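Long-range contacts in Non-reducing end alpha-L-arabinofuranosidase BoGH43B (PDB 5JOZ), which cleaves terminal non-reducing alpha-L-arabinofuranoside residues from xyloglucan side branches, converting S units to X units in xyloglucan degradation: residues G261-E269 and T465-F476; V391-L401 and L438-F449. All coordinates share one frame; numbering follows the deposited sequence.

Interaction 1 (G261-E269 and T465-F476); sequences GKYQHLGRE and TRDVSNEVVGGF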
loop_
_atom_site.group_PDB
_atom_site.type_symbol
_atom_site.label_atom_id
_atom_site.label_comp_id
_atom_site.label_asym_id
_atom_site.label_seq_id
_atom_site.Cartn_x
_atom_site.Cartn_y
_atom_site.Cartn_z
ATOM N N GLY A 261 -18.096 10.216 7.027
ATOM C CA GLY A 261 -17.529 9.969 8.347
ATOM C C GLY A 261 -17.692 8.573 8.945
ATOM O O GLY A 261 -17.466 8.429 10.141
ATOM N N LYS A 262 -18.049 7.553 8.146
ATOM C CA LYS A 262 -18.379 6.191 8.668
ATOM C C LYS A 262 -17.399 5.076 8.277
ATOM O O LYS A 262 -16.969 4.306 9.143
ATOM C CB LYS A 262 -19.759 5.710 8.199
ATOM C CG LYS A 262 -20.889 6.714 8.218
ATOM C CD LYS A 262 -21.228 7.209 9.609
ATOM C CE LYS A 262 -22.609 7.857 9.602
ATOM N NZ LYS A 262 -22.808 8.768 10.756
ATOM N N TYR A 263 -17.101 4.964 6.976
ATOM C CA TYR A 263 -16.324 3.845 6.434
ATOM C C TYR A 263 -15.262 4.267 5.398
ATOM O O TYR A 263 -15.371 5.322 4.764
ATOM C CB TYR A 263 -17.279 2.789 5.848
ATOM C CG TYR A 263 -18.175 3.277 4.726
ATOM C CD1 TYR A 263 -17.749 3.237 3.401
ATOM C CD2 TYR A 263 -19.458 3.762 4.988
ATOM C CE1 TYR A 263 -18.564 3.674 2.367
ATOM C CE2 TYR A 263 -20.284 4.209 3.966
ATOM C CZ TYR A 263 -19.836 4.166 2.652
ATOM O OH TYR A 263 -20.651 4.613 1.623
ATOM N N GLN A 264 -14.215 3.449 5.264
ATOM C CA GLN A 264 -13.145 3.700 4.294
ATOM C C GLN A 264 -12.819 2.430 3.522
ATOM O O GLN A 264 -12.666 1.352 4.102
ATOM C CB GLN A 264 -11.897 4.327 4.975
ATOM C CG GLN A 264 -11.040 3.402 5.836
ATOM C CD GLN A 264 -9.969 2.651 5.065
ATOM O OE1 GLN A 264 -9.848 2.799 3.855
ATOM N NE2 GLN A 264 -9.177 1.845 5.771
ATOM N N HIS A 265 -12.707 2.571 2.206
ATOM C CA HIS A 265 -12.412 1.433 1.318
ATOM C C HIS A 265 -11.158 1.589 0.467
ATOM O O HIS A 265 -10.631 0.584 0.010
ATOM C CB HIS A 265 -13.619 1.087 0.437
ATOM C CG HIS A 265 -14.024 2.164 -0.523
ATOM N ND1 HIS A 265 -14.672 3.314 -0.127
ATOM C CD2 HIS A 265 -13.923 2.235 -1.872
ATOM C CE1 HIS A 265 -14.924 4.063 -1.187
ATOM N NE2 HIS A 265 -14.480 3.429 -2.259
ATOM N N LEU A 266 -10.669 2.816 0.265
ATOM C CA LEU A 266 -9.438 3.026 -0.490
ATOM C C LEU A 266 -8.185 2.593 0.273
ATOM O O LEU A 266 -7.136 2.409 -0.343
ATOM C CB LEU A 266 -9.282 4.489 -0.904
ATOM C CG LEU A 266 -10.418 5.173 -1.676
ATOM C CD1 LEU A 266 -9.937 6.527 -2.180
ATOM C CD2 LEU A 266 -10.933 4.326 -2.830
ATOM N N GLY A 267 -8.284 2.443 1.594
ATOM C CA GLY A 267 -7.152 2.029 2.419
ATOM C C GLY A 267 -6.537 3.214 3.146
ATOM O O GLY A 267 -7.032 4.345 3.058
ATOM N N ARG A 268 -5.469 2.960 3.886
ATOM C CA ARG A 268 -4.768 4.038 4.549
ATOM C C ARG A 268 -3.818 4.681 3.506
ATOM O O ARG A 268 -3.078 4.000 2.795
ATOM C CB ARG A 268 -4.067 3.542 5.818
ATOM C CG ARG A 268 -5.036 2.983 6.875
ATOM C CD ARG A 268 -4.328 2.165 7.953
ATOM N NE ARG A 268 -3.692 0.948 7.405
ATOM C CZ ARG A 268 -2.634 0.315 7.925
ATOM N NH1 ARG A 268 -2.035 0.736 9.040
ATOM N NH2 ARG A 268 -2.158 -0.762 7.314
ATOM N N GLU A 269 -3.914 5.998 3.394
ATOM C CA GLU A 269 -3.188 6.788 2.411
ATOM C C GLU A 269 -2.099 7.609 3.117
ATOM O O GLU A 269 -2.047 7.641 4.345
ATOM C CB GLU A 269 -4.198 7.677 1.675
ATOM C CG GLU A 269 -5.217 6.835 0.920
ATOM C CD GLU A 269 -6.387 7.618 0.354
ATOM O OE1 GLU A 269 -7.265 8.023 1.143
ATOM O OE2 GLU A 269 -6.451 7.781 -0.889
ATOM N N THR A 465 -19.614 0.449 -1.969
ATOM C CA THR A 465 -18.243 0.585 -1.485
ATOM C C THR A 465 -18.156 0.240 0.010
ATOM O O THR A 465 -17.130 -0.259 0.490
ATOM C CB THR A 465 -17.709 2.006 -1.704
ATOM O OG1 THR A 465 -18.570 2.947 -1.058
ATOM C CG2 THR A 465 -17.615 2.332 -3.186
ATOM N N ARG A 466 -19.250 0.496 0.726
ATOM C CA ARG A 466 -19.390 0.159 2.146
ATOM C C ARG A 466 -19.143 -1.321 2.465
ATOM O O ARG A 466 -18.479 -1.642 3.456
ATOM C CB ARG A 466 -20.795 0.552 2.601
ATOM C CG ARG A 466 -21.075 0.464 4.091
ATOM C CD ARG A 466 -22.569 0.577 4.335
ATOM N NE ARG A 466 -23.276 -0.549 3.726
ATOM C CZ ARG A 466 -24.595 -0.713 3.718
ATOM N NH1 ARG A 466 -25.402 0.170 4.305
ATOM N NH2 ARG A 466 -25.108 -1.785 3.121
ATOM N N ASP A 467 -19.681 -2.221 1.641
ATOM C CA ASP A 467 -19.533 -3.662 1.901
ATOM C C ASP A 467 -18.103 -4.193 1.675
ATOM O O ASP A 467 -17.800 -5.329 2.073
ATOM C CB ASP A 467 -20.541 -4.488 1.085
ATOM C CG ASP A 467 -21.946 -4.464 1.666
ATOM O OD1 ASP A 467 -22.105 -4.467 2.908
ATOM O OD2 ASP A 467 -22.900 -4.466 0.858
ATOM N N VAL A 468 -17.236 -3.378 1.058
ATOM C CA VAL A 468 -15.822 -3.722 0.911
ATOM C C VAL A 468 -14.912 -2.856 1.783
ATOM O O VAL A 468 -13.697 -2.849 1.595
ATOM C CB VAL A 468 -15.376 -3.734 -0.578
ATOM C CG1 VAL A 468 -16.016 -4.917 -1.298
ATOM C CG2 VAL A 468 -15.688 -2.427 -1.295
ATOM N N SER A 469 -15.488 -2.176 2.773
ATOM C CA SER A 469 -14.759 -1.190 3.547
ATOM C C SER A 469 -13.961 -1.875 4.648
ATOM O O SER A 469 -14.283 -2.991 5.060
ATOM C CB SER A 469 -15.727 -0.164 4.143
ATOM O OG SER A 469 -16.444 -0.718 5.234
ATOM N N ASN A 470 -12.914 -1.202 5.115
ATOM C CA ASN A 470 -12.122 -1.684 6.256
ATOM C C ASN A 470 -12.987 -1.998 7.485
ATOM O O ASN A 470 -12.768 -3.001 8.166
ATOM C CB ASN A 470 -11.077 -0.648 6.664
ATOM C CG ASN A 470 -10.220 -1.121 7.819
ATOM O OD1 ASN A 470 -10.335 -0.617 8.941
ATOM N ND2 ASN A 470 -9.389 -2.126 7.564
ATOM N N GLU A 471 -13.978 -1.146 7.744
ATOM C CA GLU A 471 -14.812 -1.264 8.939
ATOM C C GLU A 471 -15.705 -2.502 8.921
ATOM O O GLU A 471 -16.079 -2.995 9.982
ATOM C CB GLU A 471 -15.637 0.016 9.159
ATOM C CG GLU A 471 -14.822 1.208 9.679
ATOM C CD GLU A 471 -13.991 1.921 8.619
ATOM O OE1 GLU A 471 -13.872 1.418 7.476
ATOM O OE2 GLU A 471 -13.461 3.013 8.926
ATOM N N VAL A 472 -16.017 -3.011 7.725
ATOM C CA VAL A 472 -16.770 -4.256 7.562
ATOM C C VAL A 472 -15.857 -5.483 7.407
ATOM O O VAL A 472 -16.137 -6.529 7.984
ATOM C CB VAL A 472 -17.735 -4.151 6.358
ATOM C CG1 VAL A 472 -18.405 -5.494 6.046
ATOM C CG2 VAL A 472 -18.779 -3.075 6.628
ATOM N N VAL A 473 -14.781 -5.368 6.629
ATOM C CA VAL A 473 -13.959 -6.543 6.281
ATOM C C VAL A 473 -12.765 -6.792 7.211
ATOM O O VAL A 473 -12.267 -7.920 7.287
ATOM C CB VAL A 473 -13.484 -6.510 4.804
ATOM C CG1 VAL A 473 -14.676 -6.345 3.864
ATOM C CG2 VAL A 473 -12.425 -5.427 4.547
ATOM N N GLY A 474 -12.319 -5.756 7.924
ATOM C CA GLY A 474 -11.123 -5.838 8.763
ATOM C C GLY A 474 -9.845 -5.875 7.933
ATOM O O GLY A 474 -9.874 -5.708 6.709
ATOM N N GLY A 475 -8.722 -6.089 8.608
ATOM C CA GLY A 475 -7.417 -6.135 7.958
ATOM C C GLY A 475 -6.811 -4.764 7.718
ATOM O O GLY A 475 -7.310 -3.768 8.232
ATOM N N PHE A 476 -5.748 -4.727 6.909
ATOM C CA PHE A 476 -4.864 -3.566 6.784
ATOM C C PHE A 476 -4.698 -3.052 5.359
ATOM O O PHE A 476 -3.774 -2.257 5.076
ATOM C CB PHE A 476 -3.478 -3.927 7.357
ATOM C CG PHE A 476 -3.460 -4.093 8.845
ATOM C CD1 PHE A 476 -3.641 -2.994 9.675
ATOM C CD2 PHE A 476 -3.260 -5.344 9.422
ATOM C CE1 PHE A 476 -3.617 -3.136 11.062
ATOM C CE2 PHE A 476 -3.241 -5.492 10.805
ATOM C CZ PHE A 476 -3.423 -4.387 11.625
HETATM O O HOH W 1 -10.231 2.196 8.723
HETATM O O HOH W 2 -4.644 0.151 4.422
#
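Tyr263 and His265 rest on Arg466 and Thr465 where the five-bladed beta-propeller of the family 43 catalytic domain meets the C-terminal concanavalin A-like domain. The loop 261-269 belongs to the propeller. The segment 465-476 carries the short helix 470-473. The aliphatic part of Arg466 crosses one face of the Tyr263 ring, with CB 3.8 Å from the ring centroid in a CH-pi contact. Thr465 OG1 comes to the edge of the same ring, while its stronger polar partner is Glu444 O. Thr465 CB makes a second CH-pi contact, over the centre of the His265 ring. With CG set between the backbone N and C (chi1 60°), the Tyr263 ring lies across Arg466 CB.

Farther along, Asn470 N donates to Gln264 O at 2.8 Å. Gln264 N in turn donates to Glu471 OE1, reaching it from above the carboxylate plane (3.0 Å). The Gln264 chain bends at chi2 (87°), which brings its NE2 to 3.3 Å from Asn470 CB. The two amide planes are 24° apart. Water 1 accepts from Gln264 NE2 and donates to Asn470 OD1. The other end of the Gln264 amide, OE1, takes the Gly267 N-H, so both ends of this buried group are engaged. Ser469 is the N-cap of the helix; its OG accepts a weak bond from Val472 N.

Arg268 lies beside the active site, where NH1 forms a long, weak ion pair with Asp16, the inferred proton acceptor. Phe476 CD1 lies over one face of its guanidinium, offset toward the rim. At the guanidinium edge, Arg268 NH2 donates in plane to a lone pair of Phe476 O (3.1 Å), and water 2 links Arg268 NE to that same oxygen.

Interaction 2 (V391-L401 and L438-F449); sequences VRADDKNHYDL and LSITATETTYTF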
loop_
_atom_site.group_PDB
_atom_site.type_symbol
_atom_site.label_atom_id
_atom_site.label_comp_id
_atom_site.label_asym_id
_atom_site.label_seq_id
_atom_site.Cartn_x
_atom_site.Cartn_y
_atom_site.Cartn_z
ATOM N N VAL A 391 -13.093 -6.193 -8.350
ATOM C CA VAL A 391 -12.912 -5.252 -7.262
ATOM C C VAL A 391 -12.608 -6.143 -6.072
ATOM O O VAL A 391 -13.480 -6.874 -5.604
ATOM C CB VAL A 391 -14.191 -4.413 -7.013
ATOM C CG1 VAL A 391 -13.979 -3.412 -5.896
ATOM C CG2 VAL A 391 -14.615 -3.689 -8.289
ATOM N N ARG A 392 -11.358 -6.112 -5.615
ATOM C CA ARG A 392 -10.915 -6.950 -4.513
ATOM C C ARG A 392 -10.729 -6.102 -3.287
ATOM O O ARG A 392 -10.087 -5.067 -3.361
ATOM C CB ARG A 392 -9.586 -7.628 -4.844
ATOM C CG ARG A 392 -8.817 -8.210 -3.646
ATOM C CD ARG A 392 -7.539 -8.839 -4.172
ATOM N NE ARG A 392 -6.691 -9.388 -3.119
ATOM C CZ ARG A 392 -6.870 -10.568 -2.529
ATOM N NH1 ARG A 392 -7.874 -11.384 -2.884
ATOM N NH2 ARG A 392 -6.021 -10.948 -1.579
ATOM N N ALA A 393 -11.287 -6.562 -2.166
ATOM C CA ALA A 393 -10.900 -6.096 -0.836
ATOM C C ALA A 393 -9.975 -7.128 -0.188
ATOM O O ALA A 393 -8.882 -6.799 0.273
ATOM C CB ALA A 393 -12.132 -5.857 0.007
ATOM N N ASP A 394 -10.411 -8.379 -0.166
ATOM C CA ASP A 394 -9.572 -9.494 0.297
ATOM C C ASP A 394 -10.087 -10.804 -0.335
ATOM O O ASP A 394 -10.923 -10.758 -1.236
ATOM C CB ASP A 394 -9.497 -9.529 1.848
ATOM C CG ASP A 394 -10.867 -9.697 2.519
ATOM O OD1 ASP A 394 -11.683 -10.488 2.027
ATOM O OD2 ASP A 394 -11.128 -9.045 3.556
ATOM N N ASP A 395 -9.600 -11.950 0.135
ATOM C CA ASP A 395 -9.986 -13.258 -0.433
ATOM C C ASP A 395 -11.463 -13.624 -0.250
ATOM O O ASP A 395 -11.983 -14.438 -0.997
ATOM C CB ASP A 395 -9.112 -14.387 0.158
ATOM C CG ASP A 395 -7.639 -14.280 -0.249
ATOM O OD1 ASP A 395 -7.333 -13.525 -1.198
ATOM O OD2 ASP A 395 -6.784 -14.961 0.374
ATOM N N LYS A 396 -12.111 -13.040 0.752
ATOM C CA LYS A 396 -13.510 -13.314 1.081
ATOM C C LYS A 396 -14.463 -12.204 0.639
ATOM O O LYS A 396 -15.668 -12.359 0.782
ATOM C CB LYS A 396 -13.655 -13.524 2.610
ATOM C CG LYS A 396 -12.863 -14.714 3.153
ATOM C CD LYS A 396 -12.863 -14.793 4.671
ATOM C CE LYS A 396 -12.028 -15.986 5.131
ATOM N NZ LYS A 396 -11.822 -16.045 6.609
ATOM N N ASN A 397 -13.943 -11.081 0.135
ATOM C CA ASN A 397 -14.776 -9.919 -0.185
ATOM C C ASN A 397 -14.305 -9.251 -1.474
ATOM O O ASN A 397 -13.255 -8.604 -1.516
ATOM C CB ASN A 397 -14.771 -8.936 0.985
ATOM C CG ASN A 397 -15.544 -9.464 2.198
ATOM O OD1 ASN A 397 -16.762 -9.279 2.318
ATOM N ND2 ASN A 397 -14.833 -10.110 3.109
ATOM N N HIS A 398 -15.089 -9.426 -2.528
ATOM C CA HIS A 398 -14.710 -8.975 -3.861
ATOM C C HIS A 398 -15.881 -9.053 -4.817
ATOM O O HIS A 398 -16.701 -9.974 -4.716
ATOM C CB HIS A 398 -13.567 -9.840 -4.422
ATOM C CG HIS A 398 -13.866 -11.310 -4.438
ATOM N ND1 HIS A 398 -14.413 -11.946 -5.533
ATOM C CD2 HIS A 398 -13.698 -12.270 -3.496
ATOM C CE1 HIS A 398 -14.567 -13.231 -5.270
ATOM N NE2 HIS A 398 -14.133 -13.456 -4.042
ATOM N N TYR A 399 -15.939 -8.109 -5.755
ATOM C CA TYR A 399 -16.979 -8.080 -6.791
ATOM C C TYR A 399 -16.355 -8.469 -8.113
ATOM O O TYR A 399 -15.376 -7.863 -8.522
ATOM C CB TYR A 399 -17.577 -6.686 -6.916
ATOM C CG TYR A 399 -18.130 -6.104 -5.625
ATOM C CD1 TYR A 399 -18.951 -6.860 -4.782
ATOM C CD2 TYR A 399 -17.854 -4.782 -5.259
ATOM C CE1 TYR A 399 -19.470 -6.327 -3.618
ATOM C CE2 TYR A 399 -18.374 -4.235 -4.092
ATOM C CZ TYR A 399 -19.185 -5.005 -3.277
ATOM O OH TYR A 399 -19.712 -4.466 -2.127
ATOM N N ASP A 400 -16.943 -9.452 -8.793
ATOM C CA ASP A 400 -16.355 -10.047 -9.988
ATOM C C ASP A 400 -17.166 -9.739 -11.242
ATOM O O ASP A 400 -18.278 -10.240 -11.396
ATOM C CB ASP A 400 -16.286 -11.568 -9.813
ATOM C CG ASP A 400 -15.348 -12.005 -8.708
ATOM O OD1 ASP A 400 -14.559 -11.182 -8.189
ATOM O OD2 ASP A 400 -15.399 -13.203 -8.351
ATOM N N LEU A 401 -16.599 -8.953 -12.149
ATOM C CA LEU A 401 -17.242 -8.676 -13.430
ATOM C C LEU A 401 -16.586 -9.569 -14.486
ATOM O O LEU A 401 -15.573 -9.191 -15.086
ATOM C CB LEU A 401 -17.143 -7.194 -13.784
ATOM C CG LEU A 401 -17.665 -6.787 -15.163
ATOM C CD1 LEU A 401 -19.128 -7.151 -15.317
ATOM C CD2 LEU A 401 -17.436 -5.306 -15.397
ATOM N N LEU A 438 -15.285 -4.533 -20.737
ATOM C CA LEU A 438 -15.809 -4.616 -19.387
ATOM C C LEU A 438 -15.443 -3.340 -18.693
ATOM O O LEU A 438 -14.325 -2.864 -18.834
ATOM C CB LEU A 438 -15.192 -5.788 -18.642
ATOM C CG LEU A 438 -15.502 -7.181 -19.163
ATOM C CD1 LEU A 438 -14.781 -8.181 -18.284
ATOM C CD2 LEU A 438 -16.992 -7.482 -19.190
ATOM N N SER A 439 -16.371 -2.808 -17.914
ATOM C CA SER A 439 -16.246 -1.459 -17.387
ATOM C C SER A 439 -16.748 -1.396 -15.934
ATOM O O SER A 439 -17.774 -1.988 -15.595
ATOM C CB SER A 439 -17.011 -0.508 -18.308
ATOM O OG SER A 439 -16.446 0.782 -18.307
ATOM N N ILE A 440 -15.979 -0.728 -15.072
ATOM C CA ILE A 440 -16.358 -0.484 -13.683
ATOM C C ILE A 440 -16.197 0.995 -13.433
ATOM O O ILE A 440 -15.123 1.541 -13.655
ATOM C CB ILE A 440 -15.456 -1.223 -12.679
ATOM C CG1 ILE A 440 -15.509 -2.735 -12.921
ATOM C CG2 ILE A 440 -15.864 -0.882 -11.242
ATOM C CD1 ILE A 440 -14.319 -3.466 -12.360
ATOM N N THR A 441 -17.271 1.636 -12.986
ATOM C CA THR A 441 -17.249 3.045 -12.647
ATOM C C THR A 441 -17.541 3.157 -11.157
ATOM O O THR A 441 -18.244 2.312 -10.584
ATOM C CB THR A 441 -18.258 3.866 -13.481
ATOM O OG1 THR A 441 -19.593 3.593 -13.052
ATOM C CG2 THR A 441 -18.120 3.549 -14.959
ATOM N N ALA A 442 -16.997 4.195 -10.537
ATOM C CA ALA A 442 -17.044 4.318 -9.086
ATOM C C ALA A 442 -17.405 5.714 -8.629
ATOM O O ALA A 442 -17.016 6.705 -9.244
ATOM C CB ALA A 442 -15.708 3.907 -8.497
ATOM N N THR A 443 -18.197 5.763 -7.565
ATOM C CA THR A 443 -18.394 6.961 -6.744
ATOM C C THR A 443 -18.002 6.568 -5.325
ATOM O O THR A 443 -17.716 5.390 -5.076
ATOM C CB THR A 443 -19.870 7.406 -6.717
ATOM O OG1 THR A 443 -20.644 6.428 -6.007
ATOM C CG2 THR A 443 -20.419 7.565 -8.134
ATOM N N GLU A 444 -18.039 7.533 -4.403
ATOM C CA GLU A 444 -17.761 7.289 -2.977
ATOM C C GLU A 444 -18.557 6.124 -2.393
ATOM O O GLU A 444 -18.024 5.335 -1.604
ATOM C CB GLU A 444 -18.039 8.544 -2.150
ATOM C CG GLU A 444 -16.961 9.604 -2.261
ATOM C CD GLU A 444 -17.375 10.915 -1.625
ATOM O OE1 GLU A 444 -18.249 11.592 -2.205
ATOM O OE2 GLU A 444 -16.827 11.269 -0.554
ATOM N N THR A 445 -19.817 6.006 -2.804
ATOM C CA THR A 445 -20.738 5.005 -2.264
ATOM C C THR A 445 -20.926 3.764 -3.151
ATOM O O THR A 445 -21.178 2.679 -2.630
ATOM C CB THR A 445 -22.136 5.632 -2.037
ATOM O OG1 THR A 445 -22.627 6.157 -3.276
ATOM C CG2 THR A 445 -22.069 6.771 -1.007
ATOM N N THR A 446 -20.848 3.917 -4.471
ATOM C CA THR A 446 -21.314 2.859 -5.388
ATOM C C THR A 446 -20.341 2.545 -6.516
ATOM O O THR A 446 -19.747 3.448 -7.120
ATOM C CB THR A 446 -22.688 3.207 -6.013
ATOM O OG1 THR A 446 -22.584 4.432 -6.746
ATOM C CG2 THR A 446 -23.756 3.371 -4.927
ATOM N N TYR A 447 -20.184 1.247 -6.770
ATOM C CA TYR A 447 -19.559 0.754 -7.979
ATOM C C TYR A 447 -20.682 0.383 -8.904
ATOM O O TYR A 447 -21.647 -0.249 -8.457
ATOM C CB TYR A 447 -18.766 -0.512 -7.695
ATOM C CG TYR A 447 -17.566 -0.326 -6.820
ATOM C CD1 TYR A 447 -16.419 0.287 -7.312
ATOM C CD2 TYR A 447 -17.549 -0.807 -5.517
ATOM C CE1 TYR A 447 -15.290 0.431 -6.526
ATOM C CE2 TYR A 447 -16.419 -0.667 -4.720
ATOM C CZ TYR A 447 -15.300 -0.038 -5.232
ATOM O OH TYR A 447 -14.184 0.121 -4.447
ATOM N N THR A 448 -20.563 0.773 -10.173
ATOM C CA THR A 448 -21.498 0.368 -11.219
ATOM C C THR A 448 -20.723 -0.408 -12.285
ATOM O O THR A 448 -19.632 -0.000 -12.676
ATOM C CB THR A 448 -22.221 1.583 -11.822
ATOM O OG1 THR A 448 -22.855 2.308 -10.767
ATOM C CG2 THR A 448 -23.297 1.151 -12.837
ATOM N N PHE A 449 -21.301 -1.529 -12.722
ATOM C CA PHE A 449 -20.656 -2.502 -13.612
ATOM C C PHE A 449 -21.368 -2.538 -14.975
ATOM O O PHE A 449 -22.588 -2.738 -15.024
ATOM C CB PHE A 449 -20.712 -3.887 -12.969
ATOM C CG PHE A 449 -20.048 -3.955 -11.631
ATOM C CD1 PHE A 449 -20.765 -3.695 -10.463
ATOM C CD2 PHE A 449 -18.689 -4.268 -11.530
ATOM C CE1 PHE A 449 -20.138 -3.746 -9.223
ATOM C CE2 PHE A 449 -18.059 -4.328 -10.291
ATOM C CZ PHE A 449 -18.781 -4.066 -9.135
#
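The two facing sheets of the C-terminal concanavalin A-like beta-sandwich meet here mainly through apolar side chains. Strands 389-392 and 397-406 lie in one sheet, and the hairpin 438-449 lies in the other. The axes of segments 397-401 and 438-442 approach to 9.1 Å, with their directions 144° apart.

Val391 points toward the hairpin and touches Tyr447, Phe449 and Ile440. Its CG1, anti to the backbone N (chi1 -179°), sits over the face of the Tyr447 ring, 3.7 Å from Tyr447 CZ. Its CG2 meets the edge of the Phe449 ring and also touches Ile440 CD1. The Tyr399 and Tyr447 side chains run roughly perpendicular, with Tyr447 CD2 at the edge of the Tyr399 ring, 3.8 Å from Tyr399 CE2. Tyr399 CB packs 3.6 Å from Phe449 CZ. Leu401 and Leu438 run alongside each other in opposite senses, Leu401 CD2 against Leu438 CB. Leu401 CD2 also comes against the hairpin backbone, 3.3 Å from Ser439 O, while Leu401 CB lies 4.0 Å from Phe449 CD2.

The phenol ends are held from outside: Tyr447 OH is hydrogen-bonded to Gln365 OE1, and Tyr399 OH to Ser464 O. Replacing Tyr447 by alanine is likely to open a gap beside Val391 CG1 and the Tyr399 ring edge, and leave Gln365 OE1 without its hydroxyl partner.

In the sheet of 397-406, Ile414 and Lys416 of strand 409-418 touch Phe449 and Tyr399, and Leu389 of strand 389-392 reaches Leu438 and Ile440. In the other sheet, Val376 of strand 370-377, which pairs with strand 436-442, packs against Leu438.

Interaction 1 joins the catalytic and C-terminal domains; interaction 2 lies inside the C-terminal domain. Their centres are about 13 Å apart, and interaction 2 is nested in the chain loop that interaction 1 closes. They touch directly. Thr465 N lies 2.8 Å from Thr445 O, a probable hydrogen bond to the turn of the 438-449 hairpin. His265 CD2 packs 3.3 Å from Tyr447 OH, and Asp467 CB lies 3.3 Å from Tyr399 OH. Interaction 2 lies away from the active site, but interaction 1 reaches it: the Arg268 side chain is about 4 Å from that of Asp16, and the Phe476 side chain about 6 Å from that of Glu176, the inferred proton donor.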